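Local coordinates for F-actin-capping protein subunit alpha (Dictyostelium discoideum, PDB 4AKR), which caps the fast-growing barbed ends of actin filaments independently of calcium, blocking subunit exchange there without severing the filaments, at residues I156-N160 against A161-G165; A238-N241 against N242-T245; M246-T249 against T250-L254. One frame throughout, in Å; residues are numbered along the deposited sequence.

The three contacts follow one another along the chain. Contact 1 is the turn of the hairpin formed by strands 145-158 and 163-175, neighbours in the five-stranded antiparallel sheet. Contacts 2 and 3 come later, adjoining each other on helix 217-248 and its exit, their centres about 12 Å apart. Contact 1 lies about 22 Å from contact 2 between centres, with nearest atoms about 10 Å apart, and about 27 Å, centre to centre, from contact 3. All three meet the other protein chain of the assembly, so hairpin tip and helix end both contribute to the heterodimer. Contact 3 leads towards the C-terminal tail, which in capping proteins of this family takes part in binding actin.

Contact 1 of 3, residues I156-N160 against A161-G165; sequences IYKPN and AFYSG
A beta hairpin closed by a G1 beta bulge brings K158 opposite both F162 and Y163. The K158 carbonyl oxygen takes the N-H of A161 (K158 O to A161 N 2.7 Å), from above the carbonyl plane, and a weak bond from Y163 N. In the other direction K158 N gives its hydrogen to Y163 O at 3.1 Å, nearly straight at 170°. F162 holds the left-handed backbone conformation of the bulge (phi 59°), and its N-H makes a weak bond to P159 O, an atom that also lies over one face of the phenyl ring. P159 suits the start of the turn because its ring fixes phi near the helical value needed there. On one side of the hairpin, Y163 packs against both K158 and I156. Its CG sits between backbone N and carbonyl carbon (chi1 77°), which carries the phenol across the strand pair: K158 CB comes over one face, 3.9 Å from Y163 CE2, while I156 CD1 approaches the phenol end obliquely, 3.7 Å from Y163 OH. With an alanine in place of Y163, the I156 methyl and the aliphatic part of K158 would probably lose their shared cover and be freer to turn. Y157 and S164 occupy the reverse side, Y157 CD1 resting 3.7 Å from S164 CB, and S164 OG is hydrogen-bonded to E22. I156 and Y163 also pack on apolar side chains of the other protein chain. Backbone hydrogen bonds of F162 with F195 and of S164 with H193 join the hairpin to the end of strand 181-194 and the residue after it.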
loop_
_atom_site.group_PDB
_atom_site.type_symbol
_atom_site.label_atom_id
_atom_site.label_comp_id
_atom_site.label_asym_id
_atom_site.label_seq_id
_atom_site.Cartn_x
_atom_site.Cartn_y
_atom_site.Cartn_z
ATOM N N ILE A 156 6.438 4.290 13.535
ATOM C CA ILE A 156 5.625 5.382 14.025
ATOM C C ILE A 156 4.165 5.019 13.804
ATOM O O ILE A 156 3.812 4.364 12.822
ATOM C CB ILE A 156 5.955 6.686 13.296
ATOM C CG1 ILE A 156 5.150 7.830 13.902
ATOM C CG2 ILE A 156 5.647 6.554 11.824
ATOM C CD1 ILE A 156 5.566 9.190 13.391
ATOM N N TYR A 157 3.311 5.434 14.726
ATOM C CA TYR A 157 1.901 5.123 14.601
ATOM C C TYR A 157 1.054 6.209 15.230
ATOM O O TYR A 157 1.106 6.439 16.435
ATOM C CB TYR A 157 1.604 3.771 15.255
ATOM C CG TYR A 157 0.185 3.277 15.057
ATOM C CD1 TYR A 157 -0.434 3.350 13.808
ATOM C CD2 TYR A 157 -0.530 2.707 16.114
ATOM C CE1 TYR A 157 -1.736 2.865 13.617
ATOM C CE2 TYR A 157 -1.825 2.218 15.933
ATOM C CZ TYR A 157 -2.423 2.300 14.684
ATOM O OH TYR A 157 -3.705 1.814 14.502
ATOM N N LYS A 158 0.284 6.886 14.390
ATOM C CA LYS A 158 -0.599 7.947 14.832
ATOM C C LYS A 158 -1.959 7.686 14.207
ATOM O O LYS A 158 -2.358 8.348 13.253
ATOM C CB LYS A 158 -0.058 9.295 14.374
ATOM C CG LYS A 158 1.303 9.631 14.946
ATOM C CD LYS A 158 1.216 9.933 16.433
ATOM C CE LYS A 158 2.593 10.219 17.000
ATOM N NZ LYS A 158 3.280 11.287 16.218
ATOM N N PRO A 159 -2.693 6.707 14.739
ATOM C CA PRO A 159 -4.005 6.425 14.159
ATOM C C PRO A 159 -4.905 7.654 14.036
ATOM O O PRO A 159 -5.740 7.717 13.131
ATOM C CB PRO A 159 -4.572 5.347 15.083
ATOM C CG PRO A 159 -3.883 5.605 16.379
ATOM C CD PRO A 159 -2.476 5.927 15.966
ATOM N N ASN A 160 -4.726 8.629 14.928
ATOM C CA ASN A 160 -5.534 9.852 14.903
ATOM C C ASN A 160 -5.196 10.704 13.700
ATOM O O ASN A 160 -6.006 11.520 13.256
ATOM C CB ASN A 160 -5.323 10.679 16.171
ATOM C CG ASN A 160 -6.014 10.082 17.377
ATOM O OD1 ASN A 160 -5.818 10.537 18.507
ATOM N ND2 ASN A 160 -6.834 9.060 17.150
ATOM N N ALA A 161 -3.989 10.531 13.183
ATOM C CA ALA A 161 -3.570 11.275 12.015
ATOM C C ALA A 161 -3.654 10.350 10.796
ATOM O O ALA A 161 -3.218 10.704 9.705
ATOM C CB ALA A 161 -2.159 11.787 12.206
ATOM N N PHE A 162 -4.205 9.158 11.007
ATOM C CA PHE A 162 -4.384 8.167 9.945
ATOM C C PHE A 162 -3.131 7.687 9.216
ATOM O O PHE A 162 -3.171 7.459 8.009
ATOM C CB PHE A 162 -5.352 8.708 8.905
ATOM C CG PHE A 162 -6.711 8.995 9.442
ATOM C CD1 PHE A 162 -7.638 7.968 9.605
ATOM C CD2 PHE A 162 -7.068 10.294 9.793
ATOM C CE1 PHE A 162 -8.905 8.230 10.108
ATOM C CE2 PHE A 162 -8.329 10.570 10.299
ATOM C CZ PHE A 162 -9.255 9.536 10.456
ATOM N N TYR A 163 -2.019 7.529 9.915
ATOM C CA TYR A 163 -0.835 7.061 9.230
ATOM C C TYR A 163 0.115 6.288 10.112
ATOM O O TYR A 163 0.070 6.390 11.344
ATOM C CB TYR A 163 -0.089 8.223 8.573
ATOM C CG TYR A 163 0.719 9.080 9.520
ATOM C CD1 TYR A 163 2.051 8.779 9.793
ATOM C CD2 TYR A 163 0.158 10.192 10.133
ATOM C CE1 TYR A 163 2.803 9.562 10.648
ATOM C CE2 TYR A 163 0.910 10.990 10.996
ATOM C CZ TYR A 163 2.232 10.667 11.246
ATOM O OH TYR A 163 2.981 11.461 12.084
ATOM N N SER A 164 0.967 5.497 9.466
ATOM C CA SER A 164 1.968 4.701 10.165
ATOM C C SER A 164 3.147 4.504 9.235
ATOM O O SER A 164 3.063 4.777 8.035
ATOM C CB SER A 164 1.402 3.332 10.570
ATOM O OG SER A 164 1.185 2.501 9.445
ATOM N N GLY A 165 4.254 4.037 9.795
ATOM C CA GLY A 165 5.428 3.803 8.986
ATOM C C GLY A 165 6.476 3.025 9.743
ATOM O O GLY A 165 6.423 2.921 10.962
#

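Contact 2 of 3, residues A238-N241 against N242-T245; sequences ALDN and NYST
The phenol ring of Y243 meets D240 at its edge and a water over one face, all within two turns of the long alpha helix 217-248. D240 CA lies in the ring plane, 3.9 Å from Y243 CD2. The water oxygen stands 3.0 Å above the plane, over the ring centre. L239 O approaches the same ring obliquely, and its 2.9 Å separation from Y243 CD2 is tight. The ring is laid back along the preceding turn because Y243 CG is anti to the carbonyl carbon (chi1 -78°), the direction that runs toward the start of the helix.

The flat amide of N242 helps hold that water. The water donates to L239 O at 2.8 Å and accepts from N242 ND2 at 3.3 Å, so it links a backbone carbonyl to a side chain three residues on. An asparagine suits this site, since its N-H can reach the water while N242 CG swings anti to the backbone N (chi1 -173°). The water probably makes up in part for a weak turn bond: the N-H of Y243 is shared weakly between L239 O and D240 O. One turn bond is firmer, N242 N giving its hydrogen to A238 O at 2.9 Å.

The helix is also an interface element. A238, D240, N242 and Y243 pack against the other protein chain, and D240 OD1 makes a weak hydrogen bond to a polar side chain there. Further on, N241 O receives the T245 N-H in the carbonyl plane (N241 O to T245 N 3.1 Å, 170° at the hydrogen), and T245 OG1, folded back beside its own backbone N, adds a weak bond to N241 O at 3.4 Å.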
loop_
_atom_site.group_PDB
_atom_site.type_symbol
_atom_site.label_atom_id
_atom_site.label_comp_id
_atom_site.label_asym_id
_atom_site.label_seq_id
_atom_site.Cartn_x
_atom_site.Cartn_y
_atom_site.Cartn_z
ATOM N N ALA A 238 18.373 9.803 -2.659
ATOM C CA ALA A 238 17.752 9.265 -3.858
ATOM C C ALA A 238 16.241 9.145 -3.657
ATOM O O ALA A 238 15.459 9.410 -4.570
ATOM C CB ALA A 238 18.342 7.911 -4.169
ATOM N N LEU A 239 15.829 8.749 -2.457
ATOM C CA LEU A 239 14.407 8.611 -2.172
ATOM C C LEU A 239 13.677 9.944 -2.185
ATOM O O LEU A 239 12.535 10.009 -2.621
ATOM C CB LEU A 239 14.188 7.900 -0.833
ATOM C CG LEU A 239 14.499 6.403 -0.878
ATOM C CD1 LEU A 239 14.183 5.759 0.466
ATOM C CD2 LEU A 239 13.684 5.751 -2.007
ATOM N N ASP A 240 14.327 11.005 -1.714
ATOM C CA ASP A 240 13.702 12.324 -1.702
ATOM C C ASP A 240 13.556 12.855 -3.128
ATOM O O ASP A 240 12.537 13.454 -3.479
ATOM C CB ASP A 240 14.518 13.318 -0.863
ATOM C CG ASP A 240 14.305 13.142 0.638
ATOM O OD1 ASP A 240 13.226 12.654 1.051
ATOM O OD2 ASP A 240 15.212 13.518 1.413
ATOM N N ASN A 241 14.582 12.638 -3.940
ATOM C CA ASN A 241 14.568 13.072 -5.336
ATOM C C ASN A 241 13.461 12.330 -6.090
ATOM O O ASN A 241 12.692 12.934 -6.841
ATOM C CB ASN A 241 15.907 12.753 -6.006
ATOM C CG ASN A 241 17.075 13.464 -5.356
ATOM O OD1 ASN A 241 18.213 12.976 -5.395
ATOM N ND2 ASN A 241 16.812 14.627 -4.770
ATOM N N ASN A 242 13.396 11.017 -5.877
ATOM C CA ASN A 242 12.413 10.165 -6.532
ATOM C C ASN A 242 10.981 10.671 -6.394
ATOM O O ASN A 242 10.183 10.540 -7.323
ATOM C CB ASN A 242 12.505 8.746 -5.980
ATOM C CG ASN A 242 11.619 7.777 -6.732
ATOM O OD1 ASN A 242 11.827 7.526 -7.918
ATOM N ND2 ASN A 242 10.621 7.232 -6.050
ATOM N N TYR A 243 10.648 11.229 -5.233
ATOM C CA TYR A 243 9.305 11.758 -5.022
ATOM C C TYR A 243 8.969 12.807 -6.067
ATOM O O TYR A 243 7.883 12.797 -6.649
ATOM C CB TYR A 243 9.178 12.387 -3.635
ATOM C CG TYR A 243 9.000 11.377 -2.527
ATOM C CD1 TYR A 243 7.820 10.647 -2.413
ATOM C CD2 TYR A 243 10.013 11.143 -1.598
ATOM C CE1 TYR A 243 7.649 9.709 -1.404
ATOM C CE2 TYR A 243 9.852 10.211 -0.587
ATOM C CZ TYR A 243 8.668 9.498 -0.498
ATOM O OH TYR A 243 8.499 8.573 0.503
ATOM N N SER A 244 9.911 13.715 -6.296
ATOM C CA SER A 244 9.728 14.787 -7.260
ATOM C C SER A 244 9.586 14.206 -8.654
ATOM O O SER A 244 8.654 14.536 -9.383
ATOM C CB SER A 244 10.926 15.739 -7.217
ATOM O OG SER A 244 11.111 16.244 -5.910
ATOM N N THR A 245 10.522 13.338 -9.015
ATOM C CA THR A 245 10.514 12.700 -10.321
ATOM C C THR A 245 9.170 12.056 -10.619
ATOM O O THR A 245 8.579 12.312 -11.663
ATOM C CB THR A 245 11.607 11.629 -10.406
ATOM O OG1 THR A 245 12.884 12.234 -10.172
ATOM C CG2 THR A 245 11.604 10.980 -11.776
HETATM O O HOH W 1 10.376 8.184 -2.939
#

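Contact 3 of 3, residues M246-T249 against T250-L254; sequences MGDT and TFKAL
M246 O is gripped by two N-H groups at the C-terminal end of helix 217-248. F251 N reaches M246 O at 3.0 Å and almost straight (169°), five residues on: a widened, pi-type turn in place of the usual alpha bond. T249 N adds a weak bond at 3.4 Å to M246 O; T249 is the first residue to leave helical backbone angles, and its OG1 turns back to T245 O.

K252 supplies a charge to the carbonyl end of the helix, a place that suits a basic residue. Its ammonium group bonds to G247 O (K252 NZ to G247 O 3.2 Å), brought there by a bend at the last torsion (chi4 -46°). The chain runs alongside D248, with K252 CE 3.7 Å from D248 CA. D248 OD2 stays 4.6 Å from K252 NZ, too far for a salt bridge, though the opposite charges probably still attract; an acidic side chain of the other protein chain lies at long, weak range from NZ. The F251 ring sets its edge toward G247 O, with F251 CD2 at 3.8 Å, and makes an edge-to-face stack with an aromatic ring of that other chain. Beyond T249 the backbone keeps helical angles at 250-252 without the regular bonds of a helix; there A253 N bonds to T249 O at 3.0 Å, and A253 CB touches the same oxygen.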
loop_
_atom_site.group_PDB
_atom_site.type_symbol
_atom_site.label_atom_id
_atom_site.label_comp_id
_atom_site.label_asym_id
_atom_site.label_seq_id
_atom_site.Cartn_x
_atom_site.Cartn_y
_atom_site.Cartn_z
ATOM N N MET A 246 8.687 11.225 -9.700
ATOM C CA MET A 246 7.411 10.548 -9.883
ATOM C C MET A 246 6.279 11.536 -10.059
ATOM O O MET A 246 5.512 11.443 -11.012
ATOM C CB MET A 246 7.093 9.635 -8.695
ATOM C CG MET A 246 7.983 8.406 -8.590
ATOM S SD MET A 246 7.379 7.224 -7.369
ATOM C CE MET A 246 7.922 7.975 -5.858
ATOM N N GLY A 247 6.182 12.485 -9.139
ATOM C CA GLY A 247 5.118 13.468 -9.206
ATOM C C GLY A 247 5.238 14.473 -10.340
ATOM O O GLY A 247 4.251 15.116 -10.700
ATOM N N ASP A 248 6.437 14.618 -10.899
ATOM C CA ASP A 248 6.654 15.560 -11.989
ATOM C C ASP A 248 6.741 14.879 -13.338
ATOM O O ASP A 248 6.790 15.545 -14.366
ATOM C CB ASP A 248 7.927 16.381 -11.764
ATOM C CG ASP A 248 7.756 17.442 -10.697
ATOM O OD1 ASP A 248 7.734 17.090 -9.495
ATOM O OD2 ASP A 248 7.629 18.633 -11.065
ATOM N N THR A 249 6.762 13.555 -13.348
ATOM C CA THR A 249 6.836 12.848 -14.614
ATOM C C THR A 249 5.626 11.926 -14.813
ATOM O O THR A 249 4.643 12.305 -15.451
ATOM C CB THR A 249 8.163 12.036 -14.728
ATOM O OG1 THR A 249 8.185 10.993 -13.747
ATOM C CG2 THR A 249 9.362 12.948 -14.501
ATOM N N THR A 250 5.697 10.722 -14.260
ATOM C CA THR A 250 4.613 9.758 -14.390
ATOM C C THR A 250 3.249 10.315 -13.963
ATOM O O THR A 250 2.253 10.121 -14.657
ATOM C CB THR A 250 4.917 8.494 -13.567
ATOM O OG1 THR A 250 6.162 7.936 -14.000
ATOM C CG2 THR A 250 3.824 7.452 -13.751
ATOM N N PHE A 251 3.211 11.020 -12.832
ATOM C CA PHE A 251 1.960 11.566 -12.323
ATOM C C PHE A 251 1.284 12.567 -13.254
ATOM O O PHE A 251 0.099 12.446 -13.550
ATOM C CB PHE A 251 2.171 12.220 -10.959
ATOM C CG PHE A 251 0.897 12.714 -10.329
ATOM C CD1 PHE A 251 -0.079 11.816 -9.910
ATOM C CD2 PHE A 251 0.657 14.074 -10.188
ATOM C CE1 PHE A 251 -1.274 12.259 -9.364
ATOM C CE2 PHE A 251 -0.541 14.535 -9.640
ATOM C CZ PHE A 251 -1.509 13.623 -9.229
ATOM N N LYS A 252 2.029 13.563 -13.710
ATOM C CA LYS A 252 1.450 14.561 -14.591
ATOM C C LYS A 252 1.125 13.949 -15.941
ATOM O O LYS A 252 0.294 14.473 -16.680
ATOM C CB LYS A 252 2.396 15.754 -14.739
ATOM C CG LYS A 252 2.706 16.419 -13.402
ATOM C CD LYS A 252 3.407 17.762 -13.558
ATOM C CE LYS A 252 4.029 18.202 -12.237
ATOM N NZ LYS A 252 3.084 18.019 -11.085
ATOM N N ALA A 253 1.767 12.822 -16.242
ATOM C CA ALA A 253 1.542 12.111 -17.493
ATOM C C ALA A 253 0.366 11.138 -17.404
ATOM O O ALA A 253 0.261 10.210 -18.201
ATOM C CB ALA A 253 2.796 11.360 -17.887
ATOM N N LEU A 254 -0.505 11.332 -16.424
ATOM C CA LEU A 254 -1.676 10.470 -16.271
ATOM C C LEU A 254 -2.915 11.296 -16.566
ATOM O O LEU A 254 -3.543 11.124 -17.604
ATOM C CB LEU A 254 -1.730 9.884 -14.859
ATOM C CG LEU A 254 -0.749 8.721 -14.678
ATOM C CD1 LEU A 254 -0.659 8.308 -13.227
ATOM C CD2 LEU A 254 -1.201 7.551 -15.561
#